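Local coordinates for hypothetical protein yxiM (Bacillus subtilis, PDB 2O14) that is uncharacterised but probably acts as an esterase of the GDSL lipolytic family, with a galactose-binding-like domain ahead of its hydrolase domain, at residues T161-Y166 and G231-L236; D271-T276 and K309-D314; Y38-G43 and N81-N86. All blocks are in the same frame, centred on the assembly; numbering follows the deposited sequence.

Contact 1: residues T161-Y166 and G231-L236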
loop_
_atom_site.group_PDB
_atom_site.type_symbol
_atom_site.label_atom_id
_atom_site.label_comp_id
_atom_site.label_asym_id
_atom_site.label_seq_id
_atom_site.Cartn_x
_atom_site.Cartn_y
_atom_site.Cartn_z
ATOM N N THR A 161 -4.618 -16.823 1.760
ATOM C CA THR A 161 -3.478 -15.924 1.652
ATOM C C THR A 161 -2.249 -16.446 2.380
ATOM O O THR A 161 -2.363 -17.232 3.326
ATOM C CB THR A 161 -3.803 -14.555 2.261
ATOM O OG1 THR A 161 -4.068 -14.722 3.659
ATOM C CG2 THR A 161 -5.026 -13.939 1.594
ATOM N N ASN A 162 -1.074 -16.005 1.936
ATOM C CA ASN A 162 0.175 -16.384 2.584
ATOM C C ASN A 162 0.365 -15.436 3.766
ATOM O O ASN A 162 -0.326 -14.420 3.869
ATOM C CB ASN A 162 1.361 -16.238 1.625
ATOM C CG ASN A 162 1.419 -17.344 0.589
ATOM O OD1 ASN A 162 1.341 -18.526 0.926
ATOM N ND2 ASN A 162 1.566 -16.968 -0.676
ATOM N N ARG A 163 1.293 -15.766 4.658
ATOM C CA ARG A 163 1.555 -14.915 5.812
ATOM C C ARG A 163 1.922 -13.530 5.280
ATOM O O ARG A 163 2.746 -13.407 4.371
ATOM C CB ARG A 163 2.696 -15.495 6.632
ATOM C CG ARG A 163 2.737 -14.994 8.051
ATOM C CD ARG A 163 3.762 -15.767 8.844
ATOM N NE ARG A 163 3.797 -15.346 10.237
ATOM C CZ ARG A 163 4.625 -15.859 11.138
ATOM N NH1 ARG A 163 5.478 -16.813 10.781
ATOM N NH2 ARG A 163 4.607 -15.415 12.387
ATOM N N THR A 164 1.318 -12.488 5.839
ATOM C CA THR A 164 1.576 -11.146 5.337
ATOM C C THR A 164 1.685 -10.053 6.387
ATOM O O THR A 164 1.070 -10.125 7.445
ATOM C CB THR A 164 0.454 -10.710 4.372
ATOM O OG1 THR A 164 0.213 -11.746 3.410
ATOM C CG2 THR A 164 0.837 -9.420 3.652
ATOM N N ILE A 165 2.476 -9.034 6.062
ATOM C CA ILE A 165 2.638 -7.868 6.918
ATOM C C ILE A 165 1.829 -6.775 6.219
ATOM O O ILE A 165 2.202 -6.336 5.128
ATOM C CB ILE A 165 4.096 -7.373 6.976
ATOM C CG1 ILE A 165 5.019 -8.468 7.511
ATOM C CG2 ILE A 165 4.179 -6.128 7.865
ATOM C CD1 ILE A 165 4.748 -8.832 8.939
ATOM N N TYR A 166 0.723 -6.349 6.822
ATOM C CA TYR A 166 -0.093 -5.292 6.228
ATOM C C TYR A 166 0.365 -3.975 6.839
ATOM O O TYR A 166 0.325 -3.803 8.061
ATOM C CB TYR A 166 -1.574 -5.529 6.527
ATOM C CG TYR A 166 -2.127 -6.761 5.852
ATOM C CD1 TYR A 166 -2.612 -6.706 4.546
ATOM C CD2 TYR A 166 -2.126 -7.993 6.503
ATOM C CE1 TYR A 166 -3.085 -7.849 3.905
ATOM C CE2 TYR A 166 -2.592 -9.140 5.870
ATOM C CZ TYR A 166 -3.069 -9.062 4.574
ATOM O OH TYR A 166 -3.520 -10.200 3.950
ATOM N N GLY A 231 -1.497 -14.952 12.459
ATOM C CA GLY A 231 -0.196 -15.166 11.861
ATOM C C GLY A 231 0.329 -13.906 11.206
ATOM O O GLY A 231 1.544 -13.693 11.143
ATOM N N ASP A 232 -0.586 -13.068 10.721
ATOM C CA ASP A 232 -0.209 -11.822 10.063
ATOM C C ASP A 232 0.083 -10.700 11.057
ATOM O O ASP A 232 -0.197 -10.811 12.253
ATOM C CB ASP A 232 -1.321 -11.346 9.117
ATOM C CG ASP A 232 -1.629 -12.343 8.016
ATOM O OD1 ASP A 232 -0.699 -13.037 7.551
ATOM O OD2 ASP A 232 -2.805 -12.415 7.603
ATOM N N TYR A 233 0.644 -9.613 10.539
ATOM C CA TYR A 233 0.957 -8.445 11.346
ATOM C C TYR A 233 0.399 -7.193 10.682
ATOM O O TYR A 233 0.476 -7.039 9.459
ATOM C CB TYR A 233 2.473 -8.293 11.515
ATOM C CG TYR A 233 3.081 -9.255 12.502
ATOM C CD1 TYR A 233 2.813 -9.150 13.863
ATOM C CD2 TYR A 233 3.936 -10.268 12.078
ATOM C CE1 TYR A 233 3.383 -10.031 14.784
ATOM C CE2 TYR A 233 4.514 -11.154 12.989
ATOM C CZ TYR A 233 4.233 -11.028 14.340
ATOM O OH TYR A 233 4.802 -11.903 15.241
ATOM N N PHE A 234 -0.192 -6.317 11.488
ATOM C CA PHE A 234 -0.708 -5.050 10.987
ATOM C C PHE A 234 0.282 -4.023 11.517
ATOM O O PHE A 234 0.261 -3.688 12.700
ATOM C CB PHE A 234 -2.110 -4.767 11.532
ATOM C CG PHE A 234 -2.631 -3.391 11.195
ATOM C CD1 PHE A 234 -2.383 -2.816 9.946
ATOM C CD2 PHE A 234 -3.408 -2.684 12.113
ATOM C CE1 PHE A 234 -2.904 -1.555 9.613
ATOM C CE2 PHE A 234 -3.937 -1.423 11.790
ATOM C CZ PHE A 234 -3.682 -0.860 10.536
HETATM N N MSE A 235 1.169 -3.555 10.648
HETATM C CA MSE A 235 2.175 -2.573 11.034
HETATM C C MSE A 235 1.609 -1.201 10.722
HETATM O O MSE A 235 1.471 -0.823 9.556
HETATM C CB MSE A 235 3.458 -2.824 10.257
HETATM C CG MSE A 235 4.649 -2.063 10.776
HETATM SE SE MSE A 235 6.264 -3.037 10.393
HETATM C CE MSE A 235 6.550 -3.816 12.139
ATOM N N LEU A 236 1.284 -0.461 11.779
ATOM C CA LEU A 236 0.658 0.849 11.644
ATOM C C LEU A 236 1.467 2.024 12.212
ATOM O O LEU A 236 1.928 1.987 13.355
ATOM C CB LEU A 236 -0.729 0.773 12.307
ATOM C CG LEU A 236 -1.809 1.863 12.230
ATOM C CD1 LEU A 236 -1.477 2.973 13.186
ATOM C CD2 LEU A 236 -1.939 2.383 10.812
HETATM O O HOH W 1 -3.383 -12.599 5.107
#
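Tyr166, Tyr233 and Asp232 carry most of this contact, which pairs two neighbouring strands in the parallel sheet of the SGNH hydrolase fold. Ile165 lies beside Tyr233 and Tyr166 beside Phe234. Tyr166 N donates to Tyr233 O at 2.7 Å, and Tyr166 O accepts from Met235 N. One step earlier, Tyr233 N donates to Thr164 O.

Asp232 takes over at the start of the strands. Its carboxylate reaches back across the gap, and OD1 accepts from Thr164 N at 2.7 Å. The N-H comes from above the carboxylate plane, 46° out of it. The side chain thus bonds the N-H of Thr164, whose carbonyl already takes the backbone N-H of Tyr233.

On the face with Ile165 and Tyr233, Ile165 CD1 lies at the edge of the Tyr233 ring, 3.5 Å from Tyr233 CD2, and also touches Tyr233 CB. With CG1 beside the backbone N (chi1 -60°), the isoleucine branch carries CD1 to that edge. The hydroxyl of Tyr233 bonds to Ala365 O near the C terminus. Arg163 stretches out fully, and its NE donates to Gly231 O at 2.9 Å, close to the guanidinium plane.

On the other face, Thr164 CG2 sits 4.0 Å above the centre of the Tyr166 ring. A water ties the two segments here: it donates to Asp232 OD2 at 2.6 Å and accepts from Tyr166 OH and Thr161 OG1.

Contact 2: residues D271-T276 and K309-D314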
loop_
_atom_site.group_PDB
_atom_site.type_symbol
_atom_site.label_atom_id
_atom_site.label_comp_id
_atom_site.label_asym_id
_atom_site.label_seq_id
_atom_site.Cartn_x
_atom_site.Cartn_y
_atom_site.Cartn_z
ATOM N N ASP A 271 -1.957 -9.899 14.700
ATOM C CA ASP A 271 -1.278 -9.066 15.685
ATOM C C ASP A 271 -1.034 -7.653 15.173
ATOM O O ASP A 271 -0.988 -7.414 13.963
ATOM C CB ASP A 271 0.054 -9.696 16.101
ATOM C CG ASP A 271 -0.133 -10.945 16.939
ATOM O OD1 ASP A 271 -0.921 -10.892 17.908
ATOM O OD2 ASP A 271 0.510 -11.972 16.633
ATOM N N VAL A 272 -0.877 -6.721 16.106
ATOM C CA VAL A 272 -0.651 -5.329 15.756
ATOM C C VAL A 272 0.681 -4.797 16.262
ATOM O O VAL A 272 1.046 -5.009 17.421
ATOM C CB VAL A 272 -1.750 -4.422 16.334
ATOM C CG1 VAL A 272 -1.491 -2.983 15.923
ATOM C CG2 VAL A 272 -3.111 -4.878 15.856
ATOM N N ILE A 273 1.398 -4.104 15.382
ATOM C CA ILE A 273 2.674 -3.494 15.732
ATOM C C ILE A 273 2.544 -1.995 15.474
ATOM O O ILE A 273 2.490 -1.565 14.318
ATOM C CB ILE A 273 3.836 -4.023 14.859
ATOM C CG1 ILE A 273 3.986 -5.537 15.030
ATOM C CG2 ILE A 273 5.132 -3.312 15.242
ATOM C CD1 ILE A 273 4.922 -6.162 14.028
ATOM N N LEU A 274 2.483 -1.206 16.544
ATOM C CA LEU A 274 2.369 0.243 16.409
ATOM C C LEU A 274 3.758 0.869 16.343
ATOM O O LEU A 274 4.691 0.394 16.990
ATOM C CB LEU A 274 1.610 0.839 17.595
ATOM C CG LEU A 274 0.159 0.403 17.812
ATOM C CD1 LEU A 274 -0.367 1.072 19.064
ATOM C CD2 LEU A 274 -0.698 0.775 16.601
ATOM N N SER A 275 3.890 1.936 15.560
ATOM C CA SER A 275 5.167 2.624 15.424
ATOM C C SER A 275 5.028 4.123 15.643
ATOM O O SER A 275 4.109 4.751 15.121
ATOM C CB SER A 275 5.753 2.370 14.034
ATOM O OG SER A 275 6.945 3.115 13.833
ATOM N N THR A 276 5.934 4.695 16.427
ATOM C CA THR A 276 5.916 6.132 16.668
ATOM C C THR A 276 6.646 6.745 15.478
ATOM O O THR A 276 7.801 6.418 15.214
ATOM C CB THR A 276 6.648 6.498 17.980
ATOM O OG1 THR A 276 7.979 5.964 17.954
ATOM C CG2 THR A 276 5.895 5.927 19.183
ATOM N N LYS A 309 -2.376 -3.725 24.525
ATOM C CA LYS A 309 -1.402 -4.806 24.470
ATOM C C LYS A 309 -0.947 -5.150 23.050
ATOM O O LYS A 309 -1.132 -6.272 22.577
ATOM C CB LYS A 309 -1.984 -6.050 25.145
ATOM C CG LYS A 309 -2.421 -5.812 26.578
ATOM C CD LYS A 309 -3.041 -7.056 27.189
ATOM C CE LYS A 309 -3.531 -6.778 28.602
ATOM N NZ LYS A 309 -2.425 -6.313 29.488
ATOM N N THR A 310 -0.347 -4.179 22.374
ATOM C CA THR A 310 0.149 -4.398 21.023
ATOM C C THR A 310 1.670 -4.341 21.078
ATOM O O THR A 310 2.239 -3.950 22.097
ATOM C CB THR A 310 -0.331 -3.300 20.060
ATOM O OG1 THR A 310 0.352 -2.073 20.355
ATOM C CG2 THR A 310 -1.832 -3.083 20.204
ATOM N N TYR A 311 2.330 -4.749 19.998
ATOM C CA TYR A 311 3.784 -4.676 19.940
ATOM C C TYR A 311 4.077 -3.209 19.646
ATOM O O TYR A 311 3.219 -2.499 19.111
ATOM C CB TYR A 311 4.327 -5.567 18.824
ATOM C CG TYR A 311 4.243 -7.044 19.134
ATOM C CD1 TYR A 311 5.023 -7.610 20.142
ATOM C CD2 TYR A 311 3.373 -7.873 18.435
ATOM C CE1 TYR A 311 4.937 -8.969 20.444
ATOM C CE2 TYR A 311 3.277 -9.234 18.728
ATOM C CZ TYR A 311 4.059 -9.774 19.731
ATOM O OH TYR A 311 3.964 -11.117 20.022
ATOM N N LEU A 312 5.273 -2.749 19.990
ATOM C CA LEU A 312 5.621 -1.349 19.776
ATOM C C LEU A 312 7.058 -1.114 19.342
ATOM O O LEU A 312 8.002 -1.608 19.972
ATOM C CB LEU A 312 5.361 -0.545 21.058
ATOM C CG LEU A 312 5.785 0.928 21.042
ATOM C CD1 LEU A 312 4.819 1.729 20.182
ATOM C CD2 LEU A 312 5.803 1.477 22.467
ATOM N N ILE A 313 7.210 -0.355 18.260
ATOM C CA ILE A 313 8.517 0.014 17.736
ATOM C C ILE A 313 8.567 1.518 17.945
ATOM O O ILE A 313 7.813 2.256 17.307
ATOM C CB ILE A 313 8.645 -0.256 16.221
ATOM C CG1 ILE A 313 8.398 -1.734 15.916
ATOM C CG2 ILE A 313 10.033 0.148 15.742
ATOM C CD1 ILE A 313 9.410 -2.664 16.532
ATOM N N ASP A 314 9.427 1.977 18.848
ATOM C CA ASP A 314 9.530 3.411 19.108
ATOM C C ASP A 314 10.492 4.005 18.092
ATOM O O ASP A 314 11.551 4.528 18.450
ATOM C CB ASP A 314 10.053 3.670 20.522
ATOM C CG ASP A 314 9.595 5.003 21.076
ATOM O OD1 ASP A 314 9.344 5.933 20.277
ATOM O OD2 ASP A 314 9.493 5.124 22.314
#
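A beta-alpha-beta unit of the hydrolase domain closes here. Strand 271-275 leads through helix 298-307 to strand 311-313, which lies parallel beside it at one border of the five-stranded sheet. The paired residues are Ile273 with Tyr311, Leu274 with Leu312 and Ser275 with Ile313. Backbone bonds alternate along the pair, from Tyr311 N to Val272 O at the start to Thr276 N to Ile313 O at the end. The straightest is Ile313 N to Leu274 O, at 2.9 Å and 172°.

Tyr311 buries the most surface. Its CB rests 3.8 Å from Ile273 CG1, and its ring edge takes Asp271 CB at CE2. Further along the same face, Ile273 CG2 touches Ile313 CG1 at 3.7 Å. Helix 345-361 covers this face through Leu359.

Leu274 and Thr310 meet on the other side, their side chains at about a right angle. Leu274 CD1 lies 3.5 Å from Thr310 OG1. That hydroxyl turns back between its own backbone N and carbonyl carbon (chi1 71°) and bonds to Tyr311 O. The carbonyl is therefore gripped twice, by Leu274 N and by Thr310 OG1, from opposite faces of its plane. Helix 251-266 packs here through Ile262.

At the far end, Asp314 stands at the N-cap of helix 315-326. Its OD2 forms a salt bridge with Arg298. Its OD1 accepts from Thr276 OG1 at 2.7 Å, on the anti side and 31° out of the carboxylate plane.

Contact 3: residues Y38-G43 and N81-N86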
loop_
_atom_site.group_PDB
_atom_site.type_symbol
_atom_site.label_atom_id
_atom_site.label_comp_id
_atom_site.label_asym_id
_atom_site.label_seq_id
_atom_site.Cartn_x
_atom_site.Cartn_y
_atom_site.Cartn_z
ATOM N N TYR A 38 -18.310 -9.148 -20.705
ATOM C CA TYR A 38 -18.022 -10.423 -20.054
ATOM C C TYR A 38 -18.828 -11.524 -20.736
ATOM O O TYR A 38 -20.057 -11.436 -20.823
ATOM C CB TYR A 38 -18.424 -10.391 -18.583
ATOM C CG TYR A 38 -18.424 -11.761 -17.963
ATOM C CD1 TYR A 38 -17.225 -12.414 -17.678
ATOM C CD2 TYR A 38 -19.620 -12.435 -17.713
ATOM C CE1 TYR A 38 -17.213 -13.707 -17.163
ATOM C CE2 TYR A 38 -19.622 -13.733 -17.197
ATOM C CZ TYR A 38 -18.418 -14.361 -16.924
ATOM O OH TYR A 38 -18.402 -15.639 -16.412
ATOM N N ASP A 39 -18.135 -12.559 -21.199
ATOM C CA ASP A 39 -18.770 -13.687 -21.874
ATOM C C ASP A 39 -18.326 -14.951 -21.144
ATOM O O ASP A 39 -17.154 -15.323 -21.199
ATOM C CB ASP A 39 -18.316 -13.750 -23.335
ATOM C CG ASP A 39 -19.053 -14.810 -24.130
ATOM O OD1 ASP A 39 -19.284 -15.911 -23.584
ATOM O OD2 ASP A 39 -19.391 -14.549 -25.305
ATOM N N ARG A 40 -19.256 -15.616 -20.468
ATOM C CA ARG A 40 -18.915 -16.818 -19.722
ATOM C C ARG A 40 -18.340 -17.946 -20.580
ATOM O O ARG A 40 -17.538 -18.745 -20.097
ATOM C CB ARG A 40 -20.128 -17.316 -18.938
ATOM C CG ARG A 40 -19.817 -18.481 -18.025
ATOM C CD ARG A 40 -20.893 -18.657 -16.968
ATOM N NE ARG A 40 -20.924 -17.536 -16.031
ATOM C CZ ARG A 40 -21.806 -17.411 -15.042
ATOM N NH1 ARG A 40 -22.735 -18.343 -14.858
ATOM N NH2 ARG A 40 -21.763 -16.351 -14.244
ATOM N N SER A 41 -18.735 -18.014 -21.848
ATOM C CA SER A 41 -18.209 -19.057 -22.724
ATOM C C SER A 41 -16.730 -18.776 -23.016
ATOM O O SER A 41 -15.964 -19.694 -23.326
ATOM C CB SER A 41 -19.004 -19.130 -24.036
ATOM O OG SER A 41 -18.752 -18.009 -24.868
ATOM N N LYS A 42 -16.337 -17.506 -22.915
ATOM C CA LYS A 42 -14.947 -17.106 -23.132
ATOM C C LYS A 42 -14.204 -17.052 -21.800
ATOM O O LYS A 42 -12.999 -17.279 -21.750
ATOM C CB LYS A 42 -14.865 -15.734 -23.805
ATOM C CG LYS A 42 -15.293 -15.716 -25.258
ATOM C CD LYS A 42 -15.145 -14.323 -25.841
ATOM C CE LYS A 42 -15.713 -14.257 -27.244
ATOM N NZ LYS A 42 -15.628 -12.879 -27.808
ATOM N N GLY A 43 -14.922 -16.731 -20.728
ATOM C CA GLY A 43 -14.302 -16.675 -19.415
ATOM C C GLY A 43 -13.778 -15.325 -18.955
ATOM O O GLY A 43 -13.138 -15.236 -17.907
ATOM N N ASN A 81 -13.925 -8.842 -15.520
ATOM C CA ASN A 81 -14.090 -10.122 -14.838
ATOM C C ASN A 81 -13.345 -11.219 -15.569
ATOM O O ASN A 81 -13.201 -11.178 -16.793
ATOM C CB ASN A 81 -15.562 -10.535 -14.770
ATOM C CG ASN A 81 -16.462 -9.422 -14.304
ATOM O OD1 ASN A 81 -16.046 -8.546 -13.549
ATOM N ND2 ASN A 81 -17.716 -9.458 -14.741
ATOM N N VAL A 82 -12.874 -12.196 -14.805
ATOM C CA VAL A 82 -12.183 -13.338 -15.367
ATOM C C VAL A 82 -12.472 -14.553 -14.492
ATOM O O VAL A 82 -12.170 -14.564 -13.298
ATOM C CB VAL A 82 -10.647 -13.102 -15.472
ATOM C CG1 VAL A 82 -10.088 -12.640 -14.137
ATOM C CG2 VAL A 82 -9.958 -14.387 -15.924
ATOM N N ASP A 83 -13.099 -15.563 -15.086
ATOM C CA ASP A 83 -13.417 -16.781 -14.357
ATOM C C ASP A 83 -12.121 -17.545 -14.121
ATOM O O ASP A 83 -11.309 -17.697 -15.037
ATOM C CB ASP A 83 -14.403 -17.636 -15.156
ATOM C CG ASP A 83 -15.715 -16.923 -15.403
ATOM O OD1 ASP A 83 -16.230 -16.298 -14.457
ATOM O OD2 ASP A 83 -16.237 -16.993 -16.534
ATOM N N LEU A 84 -11.932 -18.017 -12.893
ATOM C CA LEU A 84 -10.723 -18.751 -12.522
ATOM C C LEU A 84 -11.007 -19.843 -11.499
ATOM O O LEU A 84 -11.829 -19.662 -10.599
ATOM C CB LEU A 84 -9.698 -17.800 -11.895
ATOM C CG LEU A 84 -9.240 -16.547 -12.643
ATOM C CD1 LEU A 84 -8.437 -15.657 -11.696
ATOM C CD2 LEU A 84 -8.408 -16.943 -13.849
ATOM N N PRO A 85 -10.333 -20.997 -11.624
ATOM C CA PRO A 85 -10.572 -22.057 -10.639
ATOM C C PRO A 85 -10.178 -21.452 -9.295
ATOM O O PRO A 85 -9.254 -20.639 -9.236
ATOM C CB PRO A 85 -9.605 -23.155 -11.073
ATOM C CG PRO A 85 -9.534 -22.968 -12.571
ATOM C CD PRO A 85 -9.448 -21.461 -12.709
ATOM N N ASN A 86 -10.867 -21.828 -8.224
ATOM C CA ASN A 86 -10.544 -21.284 -6.911
ATOM C C ASN A 86 -9.094 -21.572 -6.515
ATOM O O ASN A 86 -8.510 -22.571 -6.934
ATOM C CB ASN A 86 -11.502 -21.848 -5.859
ATOM C CG ASN A 86 -12.889 -21.242 -5.954
ATOM O OD1 ASN A 86 -13.868 -21.825 -5.483
ATOM N ND2 ASN A 86 -12.980 -20.059 -6.553
HETATM O O HOH W 2 -16.074 -19.161 -18.020
HETATM O O HOH W 3 -10.961 -17.356 -17.932
#
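Tyr38 reaches across to Asp83 and donates its hydroxyl hydrogen to OD2, with OH and OD2 2.6 Å apart. The carboxylate uses its syn lone pair, and its plane stands almost square to the ring, 88° apart. The tyrosine swings CG anti to the backbone N (chi1 168°), which brings the ring up against Asn81. There CD1 lies 3.8 Å from Asn81 CB, and the two side chains cross at about a right angle. The Asn81 amide is held elsewhere, with OD1 accepting from Thr79 and Asn133.

Arg40 folds back within its own turn. Its chain bends at chi3 (-67°), and NE donates to Tyr38 OH at 3.2 Å, close to the guanidinium plane. The hydroxyl thus accepts from an arginine while donating to an aspartate. Asp83 OD1 is bonded to Gln131, so both carboxylate oxygens are engaged.

This lies in the galactose-binding-like domain, where the loop before strand 44-46 turns back beside strand 80-83. An Asx turn shapes the loop: Asp39 OD1 accepts from Ser41 N and also from Ser41 OG. Further on, Gly43, with positive phi, bonds through its N to Asp39 O and presents its carbonyl to the strand. Asp83 N donates to Gly43 O at 2.8 Å. Two waters also bridge the segments, one from Arg40 O to Asp83 OD2, the other from Gly43 O to Asp83 O.

From the N terminus, contact 3 comes first. It closes the chain between 43 and 81 in the galactose-binding-like domain and ties the loop before strand 44-46 to strand 80-83. Contact 1 follows, bringing 231-236 back to 161-166, the start of the hydrolase sheet. Contact 2 then closes a shorter excursion, through helix 298-307, and joins strand 311-313 to strand 271-275. The three are in series; none nests or crosses. Contacts 1 and 2 join directly, because strands 233-237 and 271-275 are neighbours: Phe234 N is 2.8 Å from Asp271 O, a probable hydrogen bond. Contact 3 stands apart, its centre about 30 Å from that of contact 1 and 42 Å from that of contact 2.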